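Local coordinates for protein delta-1-pyrroline-5-carboxylate dehydrogenase, mitochondrial (Mus musculus, PDB 4E3X) that probably catalyses the irreversible NAD(+)-dependent oxidation of glutamate gamma-semialdehyde to glutamate, the second step of mitochondrial proline breakdown, at residues G227-W232 / P256-F261; I64-G69 / K93-D98; F320-S325 / Y456-D461; F483-A488 / Y505-S510. All blocks are in the same frame, centred on the assembly; numbering follows the deposited sequence.

Contact 1. Residues G227-W232 / P256-F261; sequences GNVVLW and PNIIQF
Trp232 and Phe261 close the tight end of this contact. The rim of the Phe261 ring is turned to one face of the indole, the planes 88° apart in a T-shaped stack, and Phe261 CE1 stands 4.0 Å from Trp232 CZ3. Both residues hold CG anti to the backbone N, which sends the two side chains out alongside each other on the same face of the sheet. Ile259 CG2 packs against Trp232 CB at 3.9 Å, and Ala220 of helix 213-225 covers both residues. Strands 230-233 and 259-261 run parallel as neighbours in the five-stranded sheet of the Rossmann-like NAD-binding domain, joined through helix 239-251 in a beta-alpha-beta crossover. Their ladder uses Val230 N to Ile258 O (2.8 Å, bent to 140°), the much straighter Gln260 N to Val230 O (2.8 Å) and Trp232 N to Gln260 O (2.9 Å). Indole NE1 bonds Ser208 OG, a residue of the NAD(+) site. The contact is looser at its other end, where the partly exposed Asn257 reaches the opposing strand through little more than its backbone O, 3.9 Å from Val229 CG1. Its side chain serves its own segment: Gln260, bent at its second torsion, brings NE2 in the plane of its amide to a lone pair of Asn257 OD1 at 3.0 Å and also donates to Ala105 O, while Gln260 OE1 accepts from Gly69 N.

Contact 2. Residues I64-G69 / K93-D98; sequences IPCVVG and KFCYAD
Strands 62-68 and 89-95 are parallel neighbours in a small four-stranded mixed sheet, and this contact lies where they diverge. Ile64 and Phe94 still lie side by side: Ile64 N donates to Lys93 O at 2.7 Å in a nearly straight bond (163°), Phe94 CA lies 3.3 Å from Ile64 O in a CA-H...O contact, and the CB atoms of the two residues meet at 4.1 Å. One step further the direct ladder gives way to water. Ile64 O accepts a hydrogen bond from a water at 2.7 Å, and the same water accepts from Cys95 N at 2.9 Å, so a single molecule carries the link that a backbone bond would make in a closed ladder. Tyr243 of helix 239-251 packs on Ile64, while the Phe94 ring turns from the opposing strand toward Gln79 and Asp236. Beyond the water the strands are joined through sulfur. Cys66, pointing toward the other segment, sends its thiol between Cys95 and Ala97, with Leu101 of helix 99-118 also packed on it. Cys95 SG sits between its own backbone N and carbonyl carbon (chi1 65°), a rotation that faces it to the other thiol without a disulfide: Cys66 SG and Cys95 SG are 4.0 Å apart. On its other flank Cys66 SG rests 3.9 Å from the methyl CB of Ala97.

Contact 3. Residues F320-S325 / Y456-D461; sequences FHFVHS and YVYPDD
Tyr458 and Phe322 meet through contrasting first torsions: the tyrosine CG lies between its backbone N and carbonyl carbon (chi1 71°), while the phenylalanine CG is anti to its backbone N (chi1 177°). The ring planes are only 17° apart but offset, so that little of one ring lies over the other, with Phe322 CZ 3.8 Å from Tyr458 CZ. The phenol reaches across from strand 452-458 to the end of strand 319-323, two strands separated in the sheet by strand 351-357. There Tyr458 OH donates to Val323 O at 2.6 Å, lying in the carbonyl plane, and accepts from a water at 2.9 Å that in turn accepts a hydrogen bond from Ser325 N. A phenylalanine here would probably leave Val323 O without this donor and the water without its acceptor. A second water joins Ser325 OG (2.7 Å) to Asp460 OD2 (3.0 Å), an oxygen that also bonds Ser359 OG. Leu467 packs on Phe322 and Thr466 on Tyr458, so helix 463-472 borders both rings. A direct phenol bond thus ties the buried strand end, whereas on the outer side the partly exposed Ser325 and Asp460 are bridged by water, touching directly only through Ser325 CB and Asp460 OD2 at 3.5 Å.

Contact 4. Residues F483-A488 / Y505-S510; sequences FAQDKA and YINDKS
Gln485 lays its amide over one face of the Asn507 amide, planes 15° apart, with Gln485 NE2 3.3 Å from Asn507 ND2, two donors that do not bond. The Phe483 ring, inclined at 54° to the Asn507 amide, brings CZ within 3.5 Å of Asp508 O. The Asn507 amide grips the backbone of Ala484 twice: OD1 accepts from Ala484 N at 2.9 Å, and ND2, with its partner in the amide plane, donates to Ala484 O at 2.9 Å. A water donates to Asn507 OD1 at 2.8 Å and accepts from Gln485 NE2. With an alanine here, both polar backbone atoms of Ala484 would probably lose these mates, and the turn after strand 476-483 would be freer to shift. The contact joins that turn to the end of strand 503-506, within a beta-alpha-beta unit. Asp508 OD2 bonds Thr550 and forms a salt bridge to Lys548, both of the second subunit, a strand of which continues the sheet beyond Tyr505 and Ile506. The paired donor and acceptor imply a fixed amide orientation, since a flipped Asn507 would set like against like.

Overall arrangement
Along the chain contact 2 comes first, then contacts 1, 3 and 4, each closing before the next opens. They form two groups on opposite sides of the chain's centre. Contacts 1 and 2, centres 14 Å apart, touch where Val67 N meets Phe261 O, so the small sheet holding 62-68 borders the edge strand of the five-stranded parallel sheet on the NAD-binding side. Contacts 3 and 4, centres 12 Å apart, share the sheet that includes the neighbouring strands 319-323 and 476-483. Centres of different groups lie about 43 to 50 Å apart. The second group belongs to the half bearing the nucleophile Cys348, and contact 4 reaches the dimer interface.

Contact 1. Residues G227-W232 / P256-F261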
loop_
_atom_site.group_PDB
_atom_site.type_symbol
_atom_site.label_atom_id
_atom_site.label_comp_id
_atom_site.label_asym_id
_atom_site.label_seq_id
_atom_site.Cartn_x
_atom_site.Cartn_y
_atom_site.Cartn_z
ATOM N N GLY B 227 0.562 15.655 -4.468
ATOM C CA GLY B 227 1.383 16.559 -3.676
ATOM C C GLY B 227 2.831 16.152 -3.532
ATOM O O GLY B 227 3.559 16.712 -2.718
ATOM N N ASN B 228 3.245 15.162 -4.315
ATOM C CA ASN B 228 4.641 14.757 -4.328
ATOM C C ASN B 228 5.476 15.512 -5.344
ATOM O O ASN B 228 4.950 16.118 -6.280
ATOM C CB ASN B 228 4.745 13.266 -4.612
ATOM C CG ASN B 228 4.056 12.456 -3.558
ATOM O OD1 ASN B 228 4.567 12.340 -2.450
ATOM N ND2 ASN B 228 2.868 11.929 -3.872
ATOM N N VAL B 229 6.786 15.457 -5.144
ATOM C CA VAL B 229 7.737 15.899 -6.145
ATOM C C VAL B 229 8.472 14.669 -6.674
ATOM O O VAL B 229 8.646 13.682 -5.963
ATOM C CB VAL B 229 8.709 16.970 -5.607
ATOM C CG1 VAL B 229 7.936 18.223 -5.221
ATOM C CG2 VAL B 229 9.519 16.445 -4.429
ATOM N N VAL B 230 8.892 14.733 -7.931
ATOM C CA VAL B 230 9.246 13.533 -8.675
ATOM C C VAL B 230 10.486 13.742 -9.532
ATOM O O VAL B 230 10.619 14.776 -10.198
ATOM C CB VAL B 230 8.086 13.143 -9.628
ATOM C CG1 VAL B 230 8.439 11.927 -10.479
ATOM C CG2 VAL B 230 6.767 12.917 -8.865
ATOM N N LEU B 231 11.391 12.767 -9.502
ATOM C CA LEU B 231 12.392 12.622 -10.546
ATOM C C LEU B 231 11.905 11.575 -11.528
ATOM O O LEU B 231 11.732 10.410 -11.172
ATOM C CB LEU B 231 13.749 12.201 -9.976
ATOM C CG LEU B 231 14.718 13.326 -9.596
ATOM C CD1 LEU B 231 14.163 14.191 -8.474
ATOM C CD2 LEU B 231 16.093 12.754 -9.222
ATOM N N TRP B 232 11.648 12.006 -12.756
ATOM C CA TRP B 232 11.169 11.110 -13.796
ATOM C C TRP B 232 12.292 10.739 -14.746
ATOM O O TRP B 232 12.808 11.595 -15.464
ATOM C CB TRP B 232 10.036 11.785 -14.559
ATOM C CG TRP B 232 9.440 10.968 -15.664
ATOM C CD1 TRP B 232 9.534 9.609 -15.853
ATOM C CD2 TRP B 232 8.632 11.464 -16.734
ATOM N NE1 TRP B 232 8.832 9.242 -16.985
ATOM C CE2 TRP B 232 8.291 10.366 -17.550
ATOM C CE3 TRP B 232 8.189 12.742 -17.099
ATOM C CZ2 TRP B 232 7.498 10.506 -18.688
ATOM C CZ3 TRP B 232 7.406 12.877 -18.235
ATOM C CH2 TRP B 232 7.077 11.766 -19.017
ATOM N N PRO B 256 7.673 24.747 -11.581
ATOM C CA PRO B 256 9.024 24.180 -11.648
ATOM C C PRO B 256 9.365 23.320 -10.431
ATOM O O PRO B 256 8.854 23.551 -9.327
ATOM C CB PRO B 256 9.931 25.421 -11.706
ATOM C CG PRO B 256 9.099 26.530 -11.166
ATOM C CD PRO B 256 7.687 26.220 -11.558
ATOM N N ASN B 257 10.223 22.330 -10.661
ATOM C CA ASN B 257 10.759 21.459 -9.612
ATOM C C ASN B 257 9.769 20.464 -9.024
ATOM O O ASN B 257 10.072 19.807 -8.024
ATOM C CB ASN B 257 11.435 22.269 -8.511
ATOM C CG ASN B 257 12.609 23.060 -9.040
ATOM O OD1 ASN B 257 13.566 22.492 -9.582
ATOM N ND2 ASN B 257 12.530 24.384 -8.930
ATOM N N ILE B 258 8.592 20.346 -9.631
ATOM C CA ILE B 258 7.638 19.327 -9.204
ATOM C C ILE B 258 7.882 17.989 -9.924
ATOM O O ILE B 258 7.865 16.923 -9.298
ATOM C CB ILE B 258 6.186 19.797 -9.376
ATOM C CG1 ILE B 258 5.980 21.151 -8.666
ATOM C CG2 ILE B 258 5.198 18.731 -8.876
ATOM C CD1 ILE B 258 6.510 21.220 -7.213
ATOM N N ILE B 259 8.118 18.041 -11.235
ATOM C CA ILE B 259 8.611 16.877 -11.965
ATOM C C ILE B 259 9.900 17.298 -12.657
ATOM O O ILE B 259 9.896 18.224 -13.473
ATOM C CB ILE B 259 7.607 16.320 -12.996
ATOM C CG1 ILE B 259 6.329 15.822 -12.300
ATOM C CG2 ILE B 259 8.253 15.177 -13.777
ATOM C CD1 ILE B 259 5.246 15.379 -13.264
ATOM N N GLN B 260 11.005 16.646 -12.295
ATOM C CA GLN B 260 12.287 16.864 -12.943
ATOM C C GLN B 260 12.423 15.843 -14.066
ATOM O O GLN B 260 12.202 14.648 -13.859
ATOM C CB GLN B 260 13.429 16.715 -11.932
ATOM C CG GLN B 260 13.201 17.451 -10.607
ATOM C CD GLN B 260 13.348 18.965 -10.696
ATOM O OE1 GLN B 260 12.897 19.596 -11.653
ATOM N NE2 GLN B 260 13.954 19.560 -9.665
ATOM N N PHE B 261 12.732 16.322 -15.271
ATOM C CA PHE B 261 12.813 15.455 -16.440
ATOM C C PHE B 261 14.263 15.010 -16.574
ATOM O O PHE B 261 15.119 15.771 -17.043
ATOM C CB PHE B 261 12.338 16.213 -17.688
ATOM C CG PHE B 261 12.141 15.333 -18.891
ATOM C CD1 PHE B 261 10.964 14.618 -19.049
ATOM C CD2 PHE B 261 13.126 15.240 -19.873
ATOM C CE1 PHE B 261 10.780 13.800 -20.159
ATOM C CE2 PHE B 261 12.954 14.431 -20.981
ATOM C CZ PHE B 261 11.779 13.713 -21.126
#

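Contact 2. Residues I64-G69 / K93-D98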
loop_
_atom_site.group_PDB
_atom_site.type_symbol
_atom_site.label_atom_id
_atom_site.label_comp_id
_atom_site.label_asym_id
_atom_site.label_seq_id
_atom_site.Cartn_x
_atom_site.Cartn_y
_atom_site.Cartn_z
ATOM N N ILE B 64 16.834 16.983 -26.899
ATOM C CA ILE B 64 16.010 17.008 -25.697
ATOM C C ILE B 64 16.914 17.071 -24.468
ATOM O O ILE B 64 17.662 16.138 -24.206
ATOM C CB ILE B 64 15.121 15.739 -25.625
ATOM C CG1 ILE B 64 14.145 15.718 -26.807
ATOM C CG2 ILE B 64 14.382 15.652 -24.293
ATOM C CD1 ILE B 64 13.298 14.466 -26.886
ATOM N N PRO B 65 16.850 18.177 -23.706
ATOM C CA PRO B 65 17.713 18.317 -22.529
ATOM C C PRO B 65 17.113 17.620 -21.311
ATOM O O PRO B 65 15.938 17.246 -21.319
ATOM C CB PRO B 65 17.704 19.825 -22.289
ATOM C CG PRO B 65 16.292 20.203 -22.657
ATOM C CD PRO B 65 15.959 19.341 -23.870
ATOM N N CYS B 66 17.918 17.452 -20.271
ATOM C CA CYS B 66 17.350 17.230 -18.951
ATOM C C CYS B 66 16.729 18.556 -18.506
ATOM O O CYS B 66 17.197 19.635 -18.902
ATOM C CB CYS B 66 18.427 16.811 -17.960
ATOM S SG CYS B 66 19.131 15.186 -18.276
ATOM N N VAL B 67 15.671 18.493 -17.708
ATOM C CA VAL B 67 15.052 19.713 -17.201
ATOM C C VAL B 67 14.969 19.641 -15.684
ATOM O O VAL B 67 14.316 18.757 -15.123
ATOM C CB VAL B 67 13.646 19.981 -17.795
ATOM C CG1 VAL B 67 13.104 21.310 -17.272
ATOM C CG2 VAL B 67 13.696 19.993 -19.317
ATOM N N VAL B 68 15.657 20.572 -15.030
ATOM C CA VAL B 68 15.622 20.695 -13.577
ATOM C C VAL B 68 15.094 22.093 -13.272
ATOM O O VAL B 68 15.691 23.094 -13.677
ATOM C CB VAL B 68 17.017 20.474 -12.968
ATOM C CG1 VAL B 68 17.001 20.730 -11.469
ATOM C CG2 VAL B 68 17.493 19.060 -13.277
ATOM N N GLY B 69 13.946 22.164 -12.603
ATOM C CA GLY B 69 13.250 23.433 -12.471
ATOM C C GLY B 69 12.814 23.887 -13.853
ATOM O O GLY B 69 12.066 23.184 -14.544
ATOM N N LYS B 93 18.024 13.437 -29.914
ATOM C CA LYS B 93 19.332 13.423 -29.281
ATOM C C LYS B 93 19.099 13.922 -27.871
ATOM O O LYS B 93 18.549 15.001 -27.677
ATOM C CB LYS B 93 20.292 14.365 -30.009
ATOM C CG LYS B 93 21.681 14.390 -29.384
ATOM C CD LYS B 93 22.696 15.144 -30.224
ATOM C CE LYS B 93 22.487 16.630 -30.143
ATOM N NZ LYS B 93 23.605 17.364 -30.815
ATOM N N PHE B 94 19.483 13.125 -26.883
ATOM C CA PHE B 94 19.254 13.501 -25.496
ATOM C C PHE B 94 20.512 13.190 -24.712
ATOM O O PHE B 94 21.534 12.854 -25.300
ATOM C CB PHE B 94 17.979 12.833 -24.929
ATOM C CG PHE B 94 18.044 11.328 -24.832
ATOM C CD1 PHE B 94 18.317 10.718 -23.617
ATOM C CD2 PHE B 94 17.780 10.521 -25.935
ATOM C CE1 PHE B 94 18.358 9.339 -23.504
ATOM C CE2 PHE B 94 17.819 9.132 -25.835
ATOM C CZ PHE B 94 18.103 8.541 -24.613
ATOM N N CYS B 95 20.461 13.332 -23.397
ATOM C CA CYS B 95 21.624 12.989 -22.599
ATOM C C CYS B 95 21.223 12.354 -21.284
ATOM O O CYS B 95 20.118 12.550 -20.786
ATOM C CB CYS B 95 22.510 14.214 -22.346
ATOM S SG CYS B 95 21.753 15.508 -21.339
ATOM N N TYR B 96 22.141 11.585 -20.721
ATOM C CA TYR B 96 21.917 10.993 -19.420
ATOM C C TYR B 96 22.366 11.956 -18.325
ATOM O O TYR B 96 23.504 12.421 -18.346
ATOM C CB TYR B 96 22.731 9.709 -19.286
ATOM C CG TYR B 96 22.191 8.466 -19.977
ATOM C CD1 TYR B 96 20.868 8.358 -20.395
ATOM C CD2 TYR B 96 23.020 7.368 -20.160
ATOM C CE1 TYR B 96 20.401 7.178 -20.991
ATOM C CE2 TYR B 96 22.573 6.212 -20.744
ATOM C CZ TYR B 96 21.271 6.114 -21.158
ATOM O OH TYR B 96 20.859 4.930 -21.736
ATOM N N ALA B 97 21.492 12.217 -17.357
ATOM C CA ALA B 97 21.854 13.013 -16.189
ATOM C C ALA B 97 22.979 12.297 -15.454
ATOM O O ALA B 97 22.920 11.076 -15.284
ATOM C CB ALA B 97 20.654 13.180 -15.274
ATOM N N ASP B 98 24.011 13.036 -15.049
ATOM C CA ASP B 98 25.045 12.455 -14.194
ATOM C C ASP B 98 24.571 12.441 -12.738
ATOM O O ASP B 98 23.506 12.981 -12.414
ATOM C CB ASP B 98 26.426 13.130 -14.361
ATOM C CG ASP B 98 26.385 14.642 -14.220
ATOM O OD1 ASP B 98 25.401 15.189 -13.706
ATOM O OD2 ASP B 98 27.370 15.293 -14.625
HETATM O O HOH W 1 18.111 14.501 -22.086
#

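Contact 3. Residues F320-S325 / Y456-D461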
loop_
_atom_site.group_PDB
_atom_site.type_symbol
_atom_site.label_atom_id
_atom_site.label_comp_id
_atom_site.label_asym_id
_atom_site.label_seq_id
_atom_site.Cartn_x
_atom_site.Cartn_y
_atom_site.Cartn_z
ATOM N N PHE B 320 -2.313 -15.605 -21.127
ATOM C CA PHE B 320 -2.980 -16.708 -21.819
ATOM C C PHE B 320 -4.315 -16.342 -22.457
ATOM O O PHE B 320 -5.021 -15.454 -21.981
ATOM C CB PHE B 320 -3.209 -17.884 -20.853
ATOM C CG PHE B 320 -4.117 -17.555 -19.692
ATOM C CD1 PHE B 320 -5.496 -17.699 -19.800
ATOM C CD2 PHE B 320 -3.589 -17.104 -18.490
ATOM C CE1 PHE B 320 -6.336 -17.397 -18.727
ATOM C CE2 PHE B 320 -4.420 -16.804 -17.418
ATOM C CZ PHE B 320 -5.793 -16.947 -17.539
ATOM N N HIS B 321 -4.635 -17.043 -23.545
ATOM C CA HIS B 321 -6.012 -17.183 -24.011
ATOM C C HIS B 321 -6.350 -18.666 -23.892
ATOM O O HIS B 321 -5.707 -19.501 -24.534
ATOM C CB HIS B 321 -6.184 -16.735 -25.473
ATOM C CG HIS B 321 -6.276 -15.246 -25.662
ATOM N ND1 HIS B 321 -6.580 -14.671 -26.879
ATOM C CD2 HIS B 321 -6.086 -14.213 -24.802
ATOM C CE1 HIS B 321 -6.586 -13.355 -26.759
ATOM N NE2 HIS B 321 -6.294 -13.049 -25.505
ATOM N N PHE B 322 -7.341 -18.990 -23.067
ATOM C CA PHE B 322 -7.788 -20.368 -22.900
ATOM C C PHE B 322 -9.108 -20.547 -23.636
ATOM O O PHE B 322 -10.069 -19.834 -23.379
ATOM C CB PHE B 322 -7.961 -20.737 -21.419
ATOM C CG PHE B 322 -8.489 -22.131 -21.219
ATOM C CD1 PHE B 322 -7.623 -23.213 -21.152
ATOM C CD2 PHE B 322 -9.856 -22.366 -21.148
ATOM C CE1 PHE B 322 -8.110 -24.508 -20.992
ATOM C CE2 PHE B 322 -10.347 -23.651 -20.994
ATOM C CZ PHE B 322 -9.471 -24.721 -20.911
ATOM N N VAL B 323 -9.149 -21.526 -24.531
ATOM C CA VAL B 323 -10.326 -21.768 -25.345
ATOM C C VAL B 323 -11.011 -23.054 -24.897
ATOM O O VAL B 323 -10.364 -24.094 -24.761
ATOM C CB VAL B 323 -9.938 -21.896 -26.831
ATOM C CG1 VAL B 323 -11.157 -22.197 -27.679
ATOM C CG2 VAL B 323 -9.259 -20.625 -27.314
ATOM N N HIS B 324 -12.311 -22.962 -24.633
ATOM C CA HIS B 324 -13.140 -24.127 -24.361
ATOM C C HIS B 324 -13.862 -24.509 -25.652
ATOM O O HIS B 324 -14.028 -23.681 -26.553
ATOM C CB HIS B 324 -14.155 -23.827 -23.253
ATOM C CG HIS B 324 -15.044 -24.984 -22.920
ATOM N ND1 HIS B 324 -16.358 -25.053 -23.330
ATOM C CD2 HIS B 324 -14.807 -26.121 -22.223
ATOM C CE1 HIS B 324 -16.891 -26.185 -22.905
ATOM N NE2 HIS B 324 -15.973 -26.849 -22.228
ATOM N N SER B 325 -14.296 -25.760 -25.751
ATOM C CA SER B 325 -14.933 -26.240 -26.975
ATOM C C SER B 325 -16.204 -25.467 -27.366
ATOM O O SER B 325 -16.629 -25.501 -28.521
ATOM C CB SER B 325 -15.241 -27.730 -26.847
ATOM O OG SER B 325 -16.171 -27.950 -25.803
ATOM N N TYR B 456 -0.794 -24.525 -27.461
ATOM C CA TYR B 456 -0.823 -25.880 -26.927
ATOM C C TYR B 456 -2.216 -26.462 -27.126
ATOM O O TYR B 456 -3.205 -25.872 -26.689
ATOM C CB TYR B 456 -0.455 -25.902 -25.436
ATOM C CG TYR B 456 -0.522 -27.297 -24.862
ATOM C CD1 TYR B 456 0.415 -28.259 -25.226
ATOM C CD2 TYR B 456 -1.538 -27.669 -23.986
ATOM C CE1 TYR B 456 0.353 -29.541 -24.723
ATOM C CE2 TYR B 456 -1.606 -28.955 -23.478
ATOM C CZ TYR B 456 -0.657 -29.882 -23.853
ATOM O OH TYR B 456 -0.711 -31.163 -23.357
ATOM N N VAL B 457 -2.287 -27.616 -27.792
ATOM C CA VAL B 457 -3.556 -28.270 -28.088
ATOM C C VAL B 457 -3.808 -29.362 -27.055
ATOM O O VAL B 457 -2.996 -30.274 -26.904
ATOM C CB VAL B 457 -3.568 -28.873 -29.513
ATOM C CG1 VAL B 457 -4.913 -29.526 -29.794
ATOM C CG2 VAL B 457 -3.266 -27.791 -30.545
ATOM N N TYR B 458 -4.927 -29.262 -26.339
ATOM C CA TYR B 458 -5.236 -30.218 -25.276
ATOM C C TYR B 458 -6.459 -31.071 -25.630
ATOM O O TYR B 458 -7.387 -30.590 -26.276
ATOM C CB TYR B 458 -5.448 -29.484 -23.940
ATOM C CG TYR B 458 -6.727 -28.665 -23.861
ATOM C CD1 TYR B 458 -7.904 -29.232 -23.373
ATOM C CD2 TYR B 458 -6.764 -27.337 -24.280
ATOM C CE1 TYR B 458 -9.074 -28.504 -23.300
ATOM C CE2 TYR B 458 -7.940 -26.600 -24.209
ATOM C CZ TYR B 458 -9.090 -27.191 -23.720
ATOM O OH TYR B 458 -10.270 -26.488 -23.631
ATOM N N PRO B 459 -6.463 -32.349 -25.212
ATOM C CA PRO B 459 -7.653 -33.175 -25.451
ATOM C C PRO B 459 -8.847 -32.602 -24.699
ATOM O O PRO B 459 -8.685 -32.239 -23.535
ATOM C CB PRO B 459 -7.265 -34.539 -24.863
ATOM C CG PRO B 459 -5.767 -34.534 -24.811
ATOM C CD PRO B 459 -5.381 -33.101 -24.552
ATOM N N ASP B 460 -10.012 -32.535 -25.344
ATOM C CA ASP B 460 -11.204 -31.939 -24.735
ATOM C C ASP B 460 -11.465 -32.475 -23.334
ATOM O O ASP B 460 -11.796 -31.712 -22.422
ATOM C CB ASP B 460 -12.452 -32.167 -25.599
ATOM C CG ASP B 460 -12.422 -31.392 -26.901
ATOM O OD1 ASP B 460 -11.409 -31.476 -27.627
ATOM O OD2 ASP B 460 -13.425 -30.710 -27.205
ATOM N N ASP B 461 -11.289 -33.781 -23.158
ATOM C CA ASP B 461 -11.610 -34.395 -21.876
ATOM C C ASP B 461 -10.610 -34.067 -20.764
ATOM O O ASP B 461 -10.829 -34.430 -19.608
ATOM C CB ASP B 461 -11.862 -35.912 -21.994
ATOM C CG ASP B 461 -10.663 -36.694 -22.530
ATOM O OD1 ASP B 461 -9.543 -36.154 -22.610
ATOM O OD2 ASP B 461 -10.842 -37.888 -22.857
HETATM O O HOH W 2 -12.801 -27.741 -24.304
HETATM O O HOH W 3 -15.564 -30.431 -25.091
#

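Contact 4. Residues F483-A488 / Y505-S510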
loop_
_atom_site.group_PDB
_atom_site.type_symbol
_atom_site.label_atom_id
_atom_site.label_comp_id
_atom_site.label_asym_id
_atom_site.label_seq_id
_atom_site.Cartn_x
_atom_site.Cartn_y
_atom_site.Cartn_z
ATOM N N PHE B 483 -12.382 -18.135 -23.481
ATOM C CA PHE B 483 -13.404 -18.095 -24.514
ATOM C C PHE B 483 -14.294 -19.325 -24.364
ATOM O O PHE B 483 -13.835 -20.462 -24.506
ATOM C CB PHE B 483 -12.763 -18.049 -25.905
ATOM C CG PHE B 483 -12.106 -16.725 -26.231
ATOM C CD1 PHE B 483 -10.815 -16.458 -25.803
ATOM C CD2 PHE B 483 -12.776 -15.755 -26.967
ATOM C CE1 PHE B 483 -10.209 -15.255 -26.095
ATOM C CE2 PHE B 483 -12.169 -14.544 -27.262
ATOM C CZ PHE B 483 -10.883 -14.299 -26.824
ATOM N N ALA B 484 -15.566 -19.093 -24.054
ATOM C CA ALA B 484 -16.505 -20.179 -23.780
ATOM C C ALA B 484 -17.926 -19.622 -23.743
ATOM O O ALA B 484 -18.127 -18.486 -23.317
ATOM C CB ALA B 484 -16.167 -20.839 -22.448
ATOM N N GLN B 485 -18.910 -20.410 -24.175
ATOM C CA GLN B 485 -20.298 -19.956 -24.148
ATOM C C GLN B 485 -21.155 -20.845 -23.256
ATOM O O GLN B 485 -22.384 -20.841 -23.344
ATOM C CB GLN B 485 -20.880 -19.876 -25.562
ATOM C CG GLN B 485 -20.188 -18.857 -26.470
ATOM C CD GLN B 485 -20.365 -17.413 -26.007
ATOM O OE1 GLN B 485 -21.271 -17.098 -25.233
ATOM N NE2 GLN B 485 -19.496 -16.528 -26.487
ATOM N N ASP B 486 -20.489 -21.608 -22.396
ATOM C CA ASP B 486 -21.145 -22.446 -21.404
ATOM C C ASP B 486 -20.943 -21.801 -20.032
ATOM O O ASP B 486 -19.805 -21.648 -19.575
ATOM C CB ASP B 486 -20.533 -23.851 -21.452
ATOM C CG ASP B 486 -21.176 -24.820 -20.473
ATOM O OD1 ASP B 486 -21.154 -24.565 -19.251
ATOM O OD2 ASP B 486 -21.687 -25.864 -20.927
ATOM N N LYS B 487 -22.046 -21.425 -19.387
ATOM C CA LYS B 487 -22.004 -20.680 -18.129
ATOM C C LYS B 487 -21.310 -21.450 -17.011
ATOM O O LYS B 487 -20.519 -20.880 -16.259
ATOM C CB LYS B 487 -23.418 -20.272 -17.693
ATOM N N ALA B 488 -21.602 -22.744 -16.901
ATOM C CA ALA B 488 -20.971 -23.572 -15.877
ATOM C C ALA B 488 -19.451 -23.635 -16.067
ATOM O O ALA B 488 -18.687 -23.562 -15.098
ATOM C CB ALA B 488 -21.576 -24.972 -15.875
ATOM N N TYR B 505 -10.518 -11.857 -18.614
ATOM C CA TYR B 505 -11.440 -11.524 -19.682
ATOM C C TYR B 505 -12.265 -12.731 -20.076
ATOM O O TYR B 505 -11.738 -13.828 -20.247
ATOM C CB TYR B 505 -10.653 -11.011 -20.890
ATOM C CG TYR B 505 -9.934 -9.714 -20.593
ATOM C CD1 TYR B 505 -8.615 -9.706 -20.140
ATOM C CD2 TYR B 505 -10.583 -8.490 -20.748
ATOM C CE1 TYR B 505 -7.958 -8.501 -19.866
ATOM C CE2 TYR B 505 -9.941 -7.294 -20.479
ATOM C CZ TYR B 505 -8.637 -7.299 -20.029
ATOM O OH TYR B 505 -8.024 -6.086 -19.766
ATOM N N ILE B 506 -13.571 -12.534 -20.199
ATOM C CA ILE B 506 -14.444 -13.589 -20.682
ATOM C C ILE B 506 -14.953 -13.188 -22.056
ATOM O O ILE B 506 -15.640 -12.170 -22.217
ATOM C CB ILE B 506 -15.597 -13.856 -19.710
ATOM C CG1 ILE B 506 -15.031 -14.276 -18.354
ATOM C CG2 ILE B 506 -16.528 -14.927 -20.260
ATOM C CD1 ILE B 506 -16.044 -14.301 -17.265
ATOM N N ASN B 507 -14.561 -13.972 -23.054
ATOM C CA ASN B 507 -14.940 -13.712 -24.437
ATOM C C ASN B 507 -14.465 -12.357 -24.955
ATOM O O ASN B 507 -15.138 -11.700 -25.745
ATOM C CB ASN B 507 -16.442 -13.933 -24.620
ATOM C CG ASN B 507 -16.823 -15.376 -24.375
ATOM O OD1 ASN B 507 -16.073 -16.284 -24.745
ATOM N ND2 ASN B 507 -17.971 -15.604 -23.744
ATOM N N ASP B 508 -13.280 -11.958 -24.510
ATOM C CA ASP B 508 -12.605 -10.801 -25.085
ATOM C C ASP B 508 -11.099 -11.026 -25.013
ATOM O O ASP B 508 -10.632 -11.935 -24.311
ATOM C CB ASP B 508 -13.000 -9.504 -24.364
ATOM C CG ASP B 508 -13.001 -8.298 -25.294
ATOM O OD1 ASP B 508 -12.223 -8.299 -26.276
ATOM O OD2 ASP B 508 -13.777 -7.349 -25.041
ATOM N N LYS B 509 -10.343 -10.209 -25.747
ATOM C CA LYS B 509 -8.892 -10.356 -25.778
ATOM C C LYS B 509 -8.219 -9.839 -24.502
ATOM O O LYS B 509 -8.796 -9.039 -23.750
ATOM C CB LYS B 509 -8.290 -9.658 -27.000
ATOM C CG LYS B 509 -8.509 -8.151 -27.062
ATOM C CD LYS B 509 -7.784 -7.565 -28.278
ATOM C CE LYS B 509 -7.981 -6.065 -28.411
ATOM N NZ LYS B 509 -7.530 -5.330 -27.198
ATOM N N SER B 510 -6.985 -10.282 -24.272
ATOM C CA SER B 510 -6.299 -10.021 -23.006
ATOM C C SER B 510 -5.637 -8.654 -22.928
ATOM O O SER B 510 -5.116 -8.304 -21.873
ATOM C CB SER B 510 -5.267 -11.114 -22.719
ATOM O OG SER B 510 -4.210 -11.062 -23.663
HETATM O O HOH W 4 -16.548 -17.174 -27.316
#